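Local coordinates for argonaute (Methanocaldococcus jannaschii, PDB 5G5S), which cuts single-stranded DNA targets guided by short complementary DNA strands, and may thereby defend its archaeal host against invading genetic elements, at residues D365-D370 with K435-D440; L431-E436 with I461-W466; D500-L505 with N566-R571; I594-I599 with L642-G647. All coordinates share one frame; numbering follows the deposited sequence. Where two conformers were deposited one is given.

Contact 1: residues D365-D370 with K435-D440; sequences DEEIKD and KEKYKD
K435 and K437 reach E367 through different torsions. K435 sets CG between its backbone N and its carbonyl carbon (chi1 58°), and its chain bends at chi3. K437 puts CG anti to its carbonyl carbon (chi1 -62°), runs extended and turns only at chi4. Both ammonium groups end on one carboxylate oxygen, E367 OE1. K435 NZ lies 3.1 Å from E367 OE1, well above the carboxylate plane. K437 NZ forms the second salt bridge with E367 OE1, though the modelled 2.5 Å is doubtfully short. The two positive charges thus share one acceptor in a small network at the protein surface. The chains of E367 and K435 cross at about a right angle, with E367 CB 3.7 Å from K435 CD. The contact joins two loops of the Mid domain. Each follows a strand of its parallel sheet, 357-365 or 428-434, and precedes a helix. D365 ends its strand and makes an Asx turn: its OD1 accepts from E367 N at 3.2 Å. This bond ties the start of the 3-10 segment that carries E367. D365 OD2 bonds to Y444 OH, which also accepts from K435 N. D365 OD2 also lies 3.4 Å from K437 CE. D365 OD1 is 4.0 Å from K437 NZ, beyond a salt bridge, but its charge may still steady the ammonium. The buried I368 packs its CG2 against K435 CB at 3.9 Å.

Contact 2: residues L431-E436 with I461-W466; sequences LIIGKE and ILWENW
I433 and I461 lie side by side on one face of the sheet and point the same way, with I433 CD1 3.8 Å from I461 CG2. The two branches of I433 serve two tryptophans. CD1 approaches the W466 ring obliquely, 3.7 Å from W466 CZ3. CG2 stands anti to the backbone N of I433 and meets W463 CB at 3.7 Å. W466 CE3 lies in the plane of the W463 ring, at its edge. These elements belong to a beta-alpha-beta unit: strand 428-434, helix 442-452, strand 456-462. Its two strands pair in parallel, through I461 N to I432 O and G434 N to I461 O, both 2.9 Å. Residues 459-462 bind the phosphorylated 5' end of the guide DNA, so the pairing includes the last residues of that site, I461 and L462. Past the strand, L462 is the N-cap residue of helix 463-467. W463 N gives a nearly straight bond to G434 O (2.8 Å, 178°). L462 is on the opposite face from I461, with L462 CD2 3.5 Å from K435 C. From the first turn of the helix, E464 OE1 comes 3.4 Å from K435 CB.

Contact 3: residues D500-L505 with N566-R571; sequences DYIMGL and NILFLR
The F569 ring takes the sulfur of M503 obliquely. M503 SD is 4.3 Å from the F569 ring centroid and 44° off the ring normal, a Met-aromatic contact. The Y501 ring is met at its edge by I567 CG1, 3.9 Å from Y501 CD2. Strands 501-506 and 566-571 are parallel neighbours in the RNase H-like core of the PIWI domain. The first ends at D506 and the second is followed by D572, both probably catalytic and metal-binding. M503 and F569 lie side by side; the methionine chain is extended, which carries its sulfur along the ring. Helix 547-556 covers this face. On the other face the side chains of I502 and L570 cross at a slant, with I502 CG2 3.8 Å from L570 CD2. M503 uses both backbone atoms: M503 N bonds L568 O and M503 O bonds L570 N, each at 2.8 Å. At the start of the pair, N566 O accepts from D500 N, and D500 OD2 takes N566 N on its anti side at 2.8 Å.

Contact 4: residues I594-I599 with L642-G647; sequences IEVISI and LRFNCG
E595 lies alongside R643 on one face of the sheet, the two side chains pointing the same way. R643 grips it side-on. NE and NH2 of the arginine both go to one carboxylate oxygen, with R643 NE at 2.9 Å and R643 NH2 at 3.2 Å from E595 OE2. The oxygen sits at the edge of the guanidinium, close to its plane. Both donors meet it from above the same face of the carboxylate, and the carboxylate and guanidinium planes are 40° apart. R643 CG is anti to its backbone N, and the chain bends at chi3 (-69°), which turns the guanidinium toward E595. The other oxygen, E595 OE1, accepts from Y499 and W641, while OE2 also takes N593 ND2. This buried carboxylate is therefore held at both oxygens, which should help it stay ionised. On the opposite face, V596 CG1 packs 3.9 Å from L642 CB and 4.2 Å from F644 CE1, near the ring's edge. The backbones are antiparallel. I594 and F644 exchange two bonds, I594 N to F644 O at 2.9 Å and F644 N to I594 O at 2.8 Å. V596 and L642 form a second hydrogen-bonded pair, and E595 with R643 is the non-hydrogen-bonded pair between them. Strand 593-600 lies between 566-571 and 636-645 in the PIWI sheet. Helix 577-590 packs over F644, and strand 648-652 adjoins L642 and R643.

Contacts 1 and 2 lie in the Mid domain and contacts 3 and 4 in the PIWI sheet; nearest atoms of the two groups are about 27 to 28 Å apart. Contacts 1 and 2 share K435 and E436 and meet where D365 N approaches I433 O. Contacts 3 and 4 adjoin through the neighbouring strands 566-571 and 593-600. Contact 1 is partly exposed and relies on charge between loops. The other three are buried and built on strand pairing, parallel in 2 and 3 but antiparallel in 4. Contact 2 adds tryptophans at a strand-to-helix turn, and the side chains of contact 3 meet mostly through apolar groups. Contact 4 sets an ion pair on one face of the sheet.

Contact 1: residues D365-D370 with K435-D440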
loop_
_atom_site.group_PDB
_atom_site.type_symbol
_atom_site.label_atom_id
_atom_site.label_comp_id
_atom_site.label_asym_id
_atom_site.label_seq_id
_atom_site.Cartn_x
_atom_site.Cartn_y
_atom_site.Cartn_z
ATOM N N ASP A 365 18.015 22.832 -8.862
ATOM C CA ASP A 365 19.106 21.876 -9.078
ATOM C C ASP A 365 20.177 22.548 -9.945
ATOM O O ASP A 365 19.832 23.166 -10.957
ATOM C CB ASP A 365 18.565 20.607 -9.764
ATOM C CG ASP A 365 19.521 19.432 -9.766
ATOM O OD1 ASP A 365 20.453 19.428 -10.590
ATOM O OD2 ASP A 365 19.306 18.495 -8.976
ATOM N N GLU A 366 21.464 22.467 -9.525
ATOM C CA GLU A 366 22.630 23.057 -10.209
ATOM C C GLU A 366 22.693 22.719 -11.701
ATOM O O GLU A 366 23.017 23.589 -12.508
ATOM C CB GLU A 366 23.939 22.615 -9.535
ATOM C CG GLU A 366 24.350 23.464 -8.346
ATOM C CD GLU A 366 25.685 23.094 -7.726
ATOM O OE1 GLU A 366 26.677 22.943 -8.476
ATOM O OE2 GLU A 366 25.749 22.999 -6.478
ATOM N N GLU A 367 22.365 21.461 -12.056
ATOM C CA GLU A 367 22.380 20.921 -13.419
ATOM C C GLU A 367 21.411 21.597 -14.403
ATOM O O GLU A 367 21.584 21.443 -15.615
ATOM C CB GLU A 367 22.180 19.393 -13.405
ATOM C CG GLU A 367 23.301 18.627 -12.716
ATOM C CD GLU A 367 23.590 17.246 -13.277
ATOM O OE1 GLU A 367 22.664 16.403 -13.310
ATOM O OE2 GLU A 367 24.756 17.002 -13.666
ATOM N N ILE A 368 20.411 22.347 -13.896
ATOM C CA ILE A 368 19.427 23.051 -14.733
ATOM C C ILE A 368 19.526 24.600 -14.675
ATOM O O ILE A 368 18.601 25.293 -15.110
ATOM C CB ILE A 368 17.977 22.498 -14.564
ATOM C CG1 ILE A 368 17.506 22.529 -13.088
ATOM C CG2 ILE A 368 17.852 21.093 -15.177
ATOM C CD1 ILE A 368 16.013 22.567 -12.871
ATOM N N LYS A 369 20.676 25.125 -14.192
ATOM C CA LYS A 369 20.977 26.554 -14.021
ATOM C C LYS A 369 20.829 27.440 -15.265
ATOM O O LYS A 369 20.617 28.645 -15.112
ATOM C CB LYS A 369 22.374 26.746 -13.403
ATOM N N ASP A 370 20.959 26.866 -16.483
ATOM C CA ASP A 370 20.863 27.607 -17.755
ATOM C C ASP A 370 19.468 28.176 -17.987
ATOM O O ASP A 370 19.332 29.242 -18.593
ATOM C CB ASP A 370 21.246 26.726 -18.961
ATOM C CG ASP A 370 22.269 25.646 -18.684
ATOM O OD1 ASP A 370 21.902 24.631 -18.035
ATOM O OD2 ASP A 370 23.425 25.790 -19.148
ATOM N N LYS A 435 15.418 17.643 -11.902
ATOM C CA LYS A 435 15.485 17.008 -13.223
ATOM C C LYS A 435 15.490 15.475 -13.143
ATOM O O LYS A 435 15.730 14.924 -12.066
ATOM C CB LYS A 435 16.674 17.549 -14.051
ATOM C CG LYS A 435 18.049 17.384 -13.410
ATOM C CD LYS A 435 19.159 17.436 -14.447
ATOM C CE LYS A 435 19.634 16.054 -14.835
ATOM N NZ LYS A 435 20.783 16.110 -15.770
ATOM N N GLU A 436 15.196 14.790 -14.270
ATOM C CA GLU A 436 15.150 13.328 -14.336
ATOM C C GLU A 436 16.530 12.697 -14.141
ATOM O O GLU A 436 17.376 12.737 -15.037
ATOM C CB GLU A 436 14.449 12.835 -15.623
ATOM C CG GLU A 436 14.159 11.337 -15.666
ATOM C CD GLU A 436 13.359 10.757 -14.514
ATOM O OE1 GLU A 436 12.218 11.215 -14.282
ATOM O OE2 GLU A 436 13.870 9.824 -13.854
ATOM N N LYS A 437 16.753 12.211 -12.926
ATOM C CA LYS A 437 17.988 11.555 -12.531
ATOM C C LYS A 437 17.805 10.062 -12.287
ATOM O O LYS A 437 18.696 9.420 -11.738
ATOM C CB LYS A 437 18.549 12.203 -11.269
ATOM C CG LYS A 437 18.924 13.664 -11.420
ATOM C CD LYS A 437 19.607 14.170 -10.165
ATOM C CE LYS A 437 20.173 15.566 -10.354
ATOM N NZ LYS A 437 21.303 15.586 -11.321
ATOM N N TYR A 438 16.637 9.527 -12.636
ATOM C CA TYR A 438 16.347 8.101 -12.455
ATOM C C TYR A 438 16.471 7.633 -11.003
ATOM O O TYR A 438 15.774 8.132 -10.126
ATOM C CB TYR A 438 17.106 7.218 -13.452
ATOM C CG TYR A 438 16.801 7.601 -14.880
ATOM C CD1 TYR A 438 15.574 7.301 -15.452
ATOM C CD2 TYR A 438 17.727 8.289 -15.649
ATOM C CE1 TYR A 438 15.284 7.663 -16.754
ATOM C CE2 TYR A 438 17.446 8.653 -16.951
ATOM C CZ TYR A 438 16.225 8.337 -17.497
ATOM O OH TYR A 438 15.948 8.699 -18.793
ATOM N N LYS A 439 17.346 6.671 -10.749
ATOM C CA LYS A 439 17.503 6.152 -9.398
ATOM C C LYS A 439 17.908 7.276 -8.458
ATOM O O LYS A 439 17.460 7.330 -7.321
ATOM C CB LYS A 439 18.552 5.041 -9.369
ATOM N N ASP A 440 18.774 8.159 -8.929
ATOM C CA ASP A 440 19.216 9.314 -8.151
ATOM C C ASP A 440 18.084 10.265 -7.742
ATOM O O ASP A 440 18.323 11.139 -6.913
ATOM C CB ASP A 440 20.362 10.063 -8.870
ATOM C CG ASP A 440 21.749 9.433 -8.789
ATOM O OD1 ASP A 440 21.843 8.225 -8.462
ATOM O OD2 ASP A 440 22.741 10.140 -9.086
#

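Contact 2: residues L431-E436 with I461-W466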
loop_
_atom_site.group_PDB
_atom_site.type_symbol
_atom_site.label_atom_id
_atom_site.label_comp_id
_atom_site.label_asym_id
_atom_site.label_seq_id
_atom_site.Cartn_x
_atom_site.Cartn_y
_atom_site.Cartn_z
ATOM N N LEU A 431 10.089 25.000 -2.442
ATOM C CA LEU A 431 9.705 24.487 -3.751
ATOM C C LEU A 431 10.991 24.018 -4.425
ATOM O O LEU A 431 11.894 24.819 -4.670
ATOM C CB LEU A 431 8.976 25.565 -4.575
ATOM C CG LEU A 431 8.488 25.173 -5.972
ATOM C CD1 LEU A 431 7.291 24.224 -5.905
ATOM C CD2 LEU A 431 8.145 26.408 -6.790
ATOM N N ILE A 432 11.102 22.701 -4.629
ATOM C CA ILE A 432 12.277 22.070 -5.219
ATOM C C ILE A 432 12.050 21.842 -6.722
ATOM O O ILE A 432 11.119 21.130 -7.112
ATOM C CB ILE A 432 12.661 20.762 -4.455
ATOM C CG1 ILE A 432 12.957 21.025 -2.965
ATOM C CG2 ILE A 432 13.823 20.024 -5.128
ATOM C CD1 ILE A 432 12.625 19.805 -2.045
ATOM N N ILE A 433 12.905 22.467 -7.556
ATOM C CA ILE A 433 12.887 22.327 -9.014
ATOM C C ILE A 433 14.065 21.408 -9.381
ATOM O O ILE A 433 15.233 21.785 -9.220
ATOM C CB ILE A 433 12.958 23.702 -9.755
ATOM C CG1 ILE A 433 12.121 24.833 -9.068
ATOM C CG2 ILE A 433 12.672 23.561 -11.263
ATOM C CD1 ILE A 433 10.595 24.683 -9.070
ATOM N N GLY A 434 13.737 20.198 -9.818
ATOM C CA GLY A 434 14.726 19.192 -10.178
ATOM C C GLY A 434 14.632 18.685 -11.599
ATOM O O GLY A 434 13.873 19.223 -12.409
ATOM N N LYS A 435 15.418 17.643 -11.902
ATOM C CA LYS A 435 15.485 17.008 -13.223
ATOM C C LYS A 435 15.490 15.475 -13.143
ATOM O O LYS A 435 15.730 14.924 -12.066
ATOM C CB LYS A 435 16.674 17.549 -14.051
ATOM C CG LYS A 435 18.049 17.384 -13.410
ATOM C CD LYS A 435 19.159 17.436 -14.447
ATOM C CE LYS A 435 19.634 16.054 -14.835
ATOM N NZ LYS A 435 20.783 16.110 -15.770
ATOM N N GLU A 436 15.196 14.790 -14.270
ATOM C CA GLU A 436 15.150 13.328 -14.336
ATOM C C GLU A 436 16.530 12.697 -14.141
ATOM O O GLU A 436 17.376 12.737 -15.037
ATOM C CB GLU A 436 14.449 12.835 -15.623
ATOM C CG GLU A 436 14.159 11.337 -15.666
ATOM C CD GLU A 436 13.359 10.757 -14.514
ATOM O OE1 GLU A 436 12.218 11.215 -14.282
ATOM O OE2 GLU A 436 13.870 9.824 -13.854
ATOM N N ILE A 461 9.371 19.016 -7.998
ATOM C CA ILE A 461 8.744 18.991 -9.320
ATOM C C ILE A 461 9.837 18.867 -10.392
ATOM O O ILE A 461 10.913 19.448 -10.216
ATOM C CB ILE A 461 7.834 20.256 -9.478
ATOM C CG1 ILE A 461 6.562 20.028 -10.343
ATOM C CG2 ILE A 461 8.584 21.581 -9.745
ATOM C CD1 ILE A 461 6.739 19.950 -11.825
ATOM N N LEU A 462 9.597 18.081 -11.468
ATOM C CA LEU A 462 10.591 17.943 -12.544
ATOM C C LEU A 462 10.404 19.076 -13.536
ATOM O O LEU A 462 9.306 19.244 -14.080
ATOM C CB LEU A 462 10.536 16.572 -13.258
ATOM C CG LEU A 462 10.824 15.308 -12.430
ATOM C CD1 LEU A 462 10.585 14.063 -13.258
ATOM C CD2 LEU A 462 12.251 15.287 -11.874
ATOM N N TRP A 463 11.466 19.876 -13.743
ATOM C CA TRP A 463 11.452 21.033 -14.639
ATOM C C TRP A 463 11.066 20.722 -16.080
ATOM O O TRP A 463 10.289 21.479 -16.665
ATOM C CB TRP A 463 12.758 21.839 -14.571
ATOM C CG TRP A 463 12.772 23.027 -15.491
ATOM C CD1 TRP A 463 13.601 23.227 -16.556
ATOM C CD2 TRP A 463 11.823 24.102 -15.514
ATOM N NE1 TRP A 463 13.264 24.390 -17.206
ATOM C CE2 TRP A 463 12.170 24.943 -16.593
ATOM C CE3 TRP A 463 10.718 24.448 -14.711
ATOM C CZ2 TRP A 463 11.466 26.116 -16.882
ATOM C CZ3 TRP A 463 10.016 25.605 -15.004
ATOM C CH2 TRP A 463 10.387 26.421 -16.081
ATOM N N GLU A 464 11.601 19.615 -16.645
ATOM C CA GLU A 464 11.320 19.174 -18.020
ATOM C C GLU A 464 9.813 19.081 -18.275
ATOM O O GLU A 464 9.331 19.590 -19.289
ATOM C CB GLU A 464 12.008 17.829 -18.337
ATOM C CG GLU A 464 13.525 17.900 -18.431
ATOM C CD GLU A 464 14.273 17.327 -17.240
ATOM O OE1 GLU A 464 13.936 17.689 -16.089
ATOM O OE2 GLU A 464 15.215 16.533 -17.463
ATOM N N ASN A 465 9.074 18.493 -17.324
ATOM C CA ASN A 465 7.624 18.345 -17.395
ATOM C C ASN A 465 6.878 19.675 -17.191
ATOM O O ASN A 465 5.932 19.951 -17.935
ATOM C CB ASN A 465 7.145 17.277 -16.412
ATOM C CG ASN A 465 7.610 15.875 -16.738
ATOM O OD1 ASN A 465 7.576 15.418 -17.894
ATOM N ND2 ASN A 465 8.023 15.148 -15.706
ATOM N N TRP A 466 7.307 20.500 -16.205
ATOM C CA TRP A 466 6.680 21.793 -15.911
ATOM C C TRP A 466 6.858 22.832 -17.020
ATOM O O TRP A 466 5.963 23.654 -17.213
ATOM C CB TRP A 466 7.153 22.350 -14.557
ATOM C CG TRP A 466 6.194 23.304 -13.894
ATOM C CD1 TRP A 466 4.858 23.436 -14.141
ATOM C CD2 TRP A 466 6.499 24.229 -12.837
ATOM N NE1 TRP A 466 4.319 24.409 -13.329
ATOM C CE2 TRP A 466 5.302 24.907 -12.515
ATOM C CE3 TRP A 466 7.676 24.571 -12.149
ATOM C CZ2 TRP A 466 5.248 25.905 -11.535
ATOM C CZ3 TRP A 466 7.619 25.556 -11.175
ATOM C CH2 TRP A 466 6.417 26.214 -10.878
#

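Contact 3: residues D500-L505 with N566-R571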
loop_
_atom_site.group_PDB
_atom_site.type_symbol
_atom_site.label_atom_id
_atom_site.label_comp_id
_atom_site.label_asym_id
_atom_site.label_seq_id
_atom_site.Cartn_x
_atom_site.Cartn_y
_atom_site.Cartn_z
ATOM N N ASP A 500 -19.229 8.158 11.491
ATOM C CA ASP A 500 -18.673 9.313 12.188
ATOM C C ASP A 500 -17.183 9.399 11.812
ATOM O O ASP A 500 -16.677 10.486 11.560
ATOM C CB ASP A 500 -18.840 9.157 13.706
ATOM C CG ASP A 500 -20.284 9.219 14.158
ATOM O OD1 ASP A 500 -20.811 10.338 14.294
ATOM O OD2 ASP A 500 -20.886 8.150 14.371
ATOM N N TYR A 501 -16.511 8.230 11.741
ATOM C CA TYR A 501 -15.109 8.073 11.370
ATOM C C TYR A 501 -14.899 6.915 10.437
ATOM O O TYR A 501 -15.538 5.872 10.565
ATOM C CB TYR A 501 -14.210 7.840 12.604
ATOM C CG TYR A 501 -14.266 8.934 13.643
ATOM C CD1 TYR A 501 -14.015 10.265 13.300
ATOM C CD2 TYR A 501 -14.506 8.638 14.983
ATOM C CE1 TYR A 501 -14.063 11.280 14.257
ATOM C CE2 TYR A 501 -14.531 9.639 15.952
ATOM C CZ TYR A 501 -14.318 10.961 15.582
ATOM O OH TYR A 501 -14.347 11.959 16.528
ATOM N N ILE A 502 -13.988 7.112 9.495
ATOM C CA ILE A 502 -13.470 6.113 8.581
ATOM C C ILE A 502 -11.988 6.150 8.912
ATOM O O ILE A 502 -11.361 7.219 8.843
ATOM C CB ILE A 502 -13.796 6.365 7.098
ATOM C CG1 ILE A 502 -15.317 6.167 6.856
ATOM C CG2 ILE A 502 -12.933 5.420 6.209
ATOM C CD1 ILE A 502 -15.866 6.823 5.581
ATOM N N MET A 503 -11.473 5.013 9.420
ATOM C CA MET A 503 -10.113 4.949 9.902
ATOM C C MET A 503 -9.272 3.948 9.116
ATOM O O MET A 503 -9.587 2.765 9.066
ATOM C CB MET A 503 -10.107 4.660 11.413
ATOM C CG MET A 503 -10.658 5.791 12.261
ATOM S SD MET A 503 -10.534 5.406 14.022
ATOM C CE MET A 503 -11.235 6.877 14.762
ATOM N N GLY A 504 -8.237 4.465 8.471
ATOM C CA GLY A 504 -7.276 3.684 7.715
ATOM C C GLY A 504 -6.198 3.224 8.661
ATOM O O GLY A 504 -5.638 4.026 9.400
ATOM N N LEU A 505 -5.937 1.932 8.683
ATOM C CA LEU A 505 -4.980 1.384 9.620
ATOM C C LEU A 505 -3.938 0.549 8.928
ATOM O O LEU A 505 -4.263 -0.232 8.048
ATOM C CB LEU A 505 -5.752 0.562 10.701
ATOM C CG LEU A 505 -4.952 -0.184 11.776
ATOM C CD1 LEU A 505 -4.143 0.769 12.641
ATOM C CD2 LEU A 505 -5.866 -1.006 12.640
ATOM N N ASN A 566 -20.303 5.514 15.020
ATOM C CA ASN A 566 -20.353 4.541 13.938
ATOM C C ASN A 566 -19.020 4.716 13.237
ATOM O O ASN A 566 -18.775 5.760 12.640
ATOM C CB ASN A 566 -21.544 4.775 12.991
ATOM C CG ASN A 566 -21.766 3.600 12.072
ATOM O OD1 ASN A 566 -20.942 2.682 11.974
ATOM N ND2 ASN A 566 -22.891 3.574 11.401
ATOM N N ILE A 567 -18.113 3.740 13.425
ATOM C CA ILE A 567 -16.727 3.763 12.942
ATOM C C ILE A 567 -16.458 2.603 12.020
ATOM O O ILE A 567 -16.769 1.459 12.351
ATOM C CB ILE A 567 -15.709 3.782 14.140
ATOM C CG1 ILE A 567 -15.967 4.979 15.089
ATOM C CG2 ILE A 567 -14.254 3.794 13.667
ATOM C CD1 ILE A 567 -15.551 4.721 16.500
ATOM N N LEU A 568 -15.840 2.902 10.869
ATOM C CA LEU A 568 -15.449 1.911 9.881
ATOM C C LEU A 568 -13.922 1.878 9.818
ATOM O O LEU A 568 -13.311 2.915 9.586
ATOM C CB LEU A 568 -16.066 2.237 8.494
ATOM C CG LEU A 568 -15.579 1.394 7.289
ATOM C CD1 LEU A 568 -16.025 -0.050 7.396
ATOM C CD2 LEU A 568 -16.001 2.001 5.958
ATOM N N PHE A 569 -13.315 0.696 10.059
ATOM C CA PHE A 569 -11.863 0.494 9.965
ATOM C C PHE A 569 -11.494 -0.187 8.657
ATOM O O PHE A 569 -12.124 -1.161 8.239
ATOM C CB PHE A 569 -11.288 -0.314 11.133
ATOM C CG PHE A 569 -11.202 0.444 12.433
ATOM C CD1 PHE A 569 -12.253 0.413 13.347
ATOM C CD2 PHE A 569 -10.046 1.138 12.777
ATOM C CE1 PHE A 569 -12.158 1.089 14.561
ATOM C CE2 PHE A 569 -9.957 1.820 13.989
ATOM C CZ PHE A 569 -11.019 1.811 14.863
ATOM N N LEU A 570 -10.456 0.336 8.025
ATOM C CA LEU A 570 -9.921 -0.160 6.770
ATOM C C LEU A 570 -8.526 -0.699 7.059
ATOM O O LEU A 570 -7.670 0.018 7.604
ATOM C CB LEU A 570 -9.842 1.014 5.781
ATOM C CG LEU A 570 -11.015 1.360 4.853
ATOM C CD1 LEU A 570 -12.371 1.074 5.436
ATOM C CD2 LEU A 570 -10.909 2.774 4.359
ATOM N N ARG A 571 -8.310 -1.984 6.754
ATOM C CA ARG A 571 -7.003 -2.601 6.953
ATOM C C ARG A 571 -6.631 -3.585 5.844
ATOM O O ARG A 571 -7.505 -4.143 5.188
ATOM C CB ARG A 571 -6.821 -3.188 8.379
ATOM C CG ARG A 571 -7.924 -4.124 8.871
ATOM C CD ARG A 571 -7.701 -4.561 10.318
ATOM N NE ARG A 571 -6.848 -5.748 10.416
ATOM C CZ ARG A 571 -6.397 -6.274 11.555
ATOM N NH1 ARG A 571 -6.703 -5.717 12.721
ATOM N NH2 ARG A 571 -5.627 -7.353 11.535
#

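Contact 4: residues I594-I599 with L642-G647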
loop_
_atom_site.group_PDB
_atom_site.type_symbol
_atom_site.label_atom_id
_atom_site.label_comp_id
_atom_site.label_asym_id
_atom_site.label_seq_id
_atom_site.Cartn_x
_atom_site.Cartn_y
_atom_site.Cartn_z
ATOM N N ILE A 594 -18.813 -0.828 15.407
ATOM C CA ILE A 594 -17.448 -0.963 14.907
ATOM C C ILE A 594 -17.457 -1.892 13.720
ATOM O O ILE A 594 -17.840 -3.062 13.828
ATOM C CB ILE A 594 -16.427 -1.405 15.997
ATOM C CG1 ILE A 594 -16.492 -0.539 17.292
ATOM C CG2 ILE A 594 -15.005 -1.510 15.426
ATOM C CD1 ILE A 594 -16.119 1.004 17.171
ATOM N N GLU A 595 -17.056 -1.360 12.571
ATOM C CA GLU A 595 -16.979 -2.156 11.357
ATOM C C GLU A 595 -15.554 -2.258 10.865
ATOM O O GLU A 595 -14.731 -1.380 11.142
ATOM C CB GLU A 595 -17.919 -1.630 10.279
ATOM C CG GLU A 595 -19.379 -1.907 10.592
ATOM C CD GLU A 595 -20.359 -1.331 9.591
ATOM O OE1 GLU A 595 -19.929 -1.004 8.463
ATOM O OE2 GLU A 595 -21.553 -1.192 9.937
ATOM N N VAL A 596 -15.255 -3.372 10.197
ATOM C CA VAL A 596 -13.956 -3.667 9.621
ATOM C C VAL A 596 -14.112 -4.375 8.279
ATOM O O VAL A 596 -14.937 -5.277 8.122
ATOM C CB VAL A 596 -12.944 -4.347 10.610
ATOM C CG1 VAL A 596 -13.381 -5.753 11.015
ATOM C CG2 VAL A 596 -11.524 -4.357 10.047
ATOM N N ILE A 597 -13.366 -3.899 7.294
ATOM C CA ILE A 597 -13.313 -4.481 5.970
ATOM C C ILE A 597 -11.829 -4.624 5.608
ATOM O O ILE A 597 -11.014 -3.773 5.972
ATOM C CB ILE A 597 -14.173 -3.697 4.936
ATOM C CG1 ILE A 597 -14.506 -4.591 3.693
ATOM C CG2 ILE A 597 -13.532 -2.338 4.569
ATOM C CD1 ILE A 597 -15.612 -4.106 2.703
ATOM N N SER A 598 -11.483 -5.721 4.940
ATOM C CA SER A 598 -10.121 -5.993 4.505
ATOM C C SER A 598 -9.945 -5.480 3.076
ATOM O O SER A 598 -10.767 -5.768 2.205
ATOM C CB SER A 598 -9.811 -7.484 4.613
ATOM O OG SER A 598 -8.586 -7.820 3.983
ATOM N N ILE A 599 -8.918 -4.656 2.859
ATOM C CA ILE A 599 -8.617 -4.081 1.552
ATOM C C ILE A 599 -7.235 -4.574 1.178
ATOM O O ILE A 599 -6.261 -4.232 1.836
ATOM C CB ILE A 599 -8.778 -2.534 1.557
ATOM C CG1 ILE A 599 -10.276 -2.164 1.764
ATOM C CG2 ILE A 599 -8.197 -1.892 0.259
ATOM C CD1 ILE A 599 -10.536 -0.787 2.136
ATOM N N LEU A 642 -17.068 -7.058 8.433
ATOM C CA LEU A 642 -17.612 -7.458 9.729
ATOM C C LEU A 642 -18.212 -6.290 10.482
ATOM O O LEU A 642 -17.780 -5.154 10.317
ATOM C CB LEU A 642 -16.519 -8.114 10.595
ATOM C CG LEU A 642 -15.863 -9.392 10.042
ATOM C CD1 LEU A 642 -14.530 -9.662 10.727
ATOM C CD2 LEU A 642 -16.814 -10.592 10.136
ATOM N N ARG A 643 -19.211 -6.580 11.319
ATOM C CA ARG A 643 -19.896 -5.588 12.134
ATOM C C ARG A 643 -19.987 -6.047 13.574
ATOM O O ARG A 643 -20.551 -7.110 13.842
ATOM C CB ARG A 643 -21.293 -5.294 11.564
ATOM C CG ARG A 643 -22.123 -4.357 12.444
ATOM C CD ARG A 643 -23.475 -4.100 11.854
ATOM N NE ARG A 643 -23.392 -3.300 10.631
ATOM C CZ ARG A 643 -24.331 -3.266 9.695
ATOM N NH1 ARG A 643 -25.429 -3.996 9.821
ATOM N NH2 ARG A 643 -24.167 -2.521 8.611
ATOM N N PHE A 644 -19.446 -5.230 14.501
ATOM C CA PHE A 644 -19.528 -5.463 15.946
ATOM C C PHE A 644 -20.445 -4.392 16.495
ATOM O O PHE A 644 -20.135 -3.204 16.419
ATOM C CB PHE A 644 -18.140 -5.451 16.629
ATOM C CG PHE A 644 -17.208 -6.480 16.034
ATOM C CD1 PHE A 644 -16.412 -6.168 14.934
ATOM C CD2 PHE A 644 -17.176 -7.782 16.530
ATOM C CE1 PHE A 644 -15.591 -7.134 14.354
ATOM C CE2 PHE A 644 -16.332 -8.741 15.963
ATOM C CZ PHE A 644 -15.532 -8.407 14.891
ATOM N N ASN A 645 -21.596 -4.820 17.005
ATOM C CA ASN A 645 -22.644 -3.942 17.515
ATOM C C ASN A 645 -23.397 -4.660 18.643
ATOM O O ASN A 645 -23.806 -5.813 18.467
ATOM C CB ASN A 645 -23.614 -3.584 16.349
ATOM C CG ASN A 645 -24.600 -2.462 16.609
ATOM O OD1 ASN A 645 -25.130 -2.303 17.698
ATOM N ND2 ASN A 645 -24.939 -1.701 15.577
ATOM N N CYS A 646 -23.568 -3.991 19.797
ATOM C CA CYS A 646 -24.306 -4.536 20.947
ATOM C C CYS A 646 -23.813 -5.922 21.414
ATOM O O CYS A 646 -24.625 -6.789 21.759
ATOM C CB CYS A 646 -25.810 -4.540 20.662
ATOM S SG CYS A 646 -26.844 -4.521 22.145
ATOM N N GLY A 647 -22.497 -6.124 21.392
ATOM C CA GLY A 647 -21.888 -7.383 21.805
ATOM C C GLY A 647 -22.028 -8.518 20.807
ATOM O O GLY A 647 -21.671 -9.657 21.124
#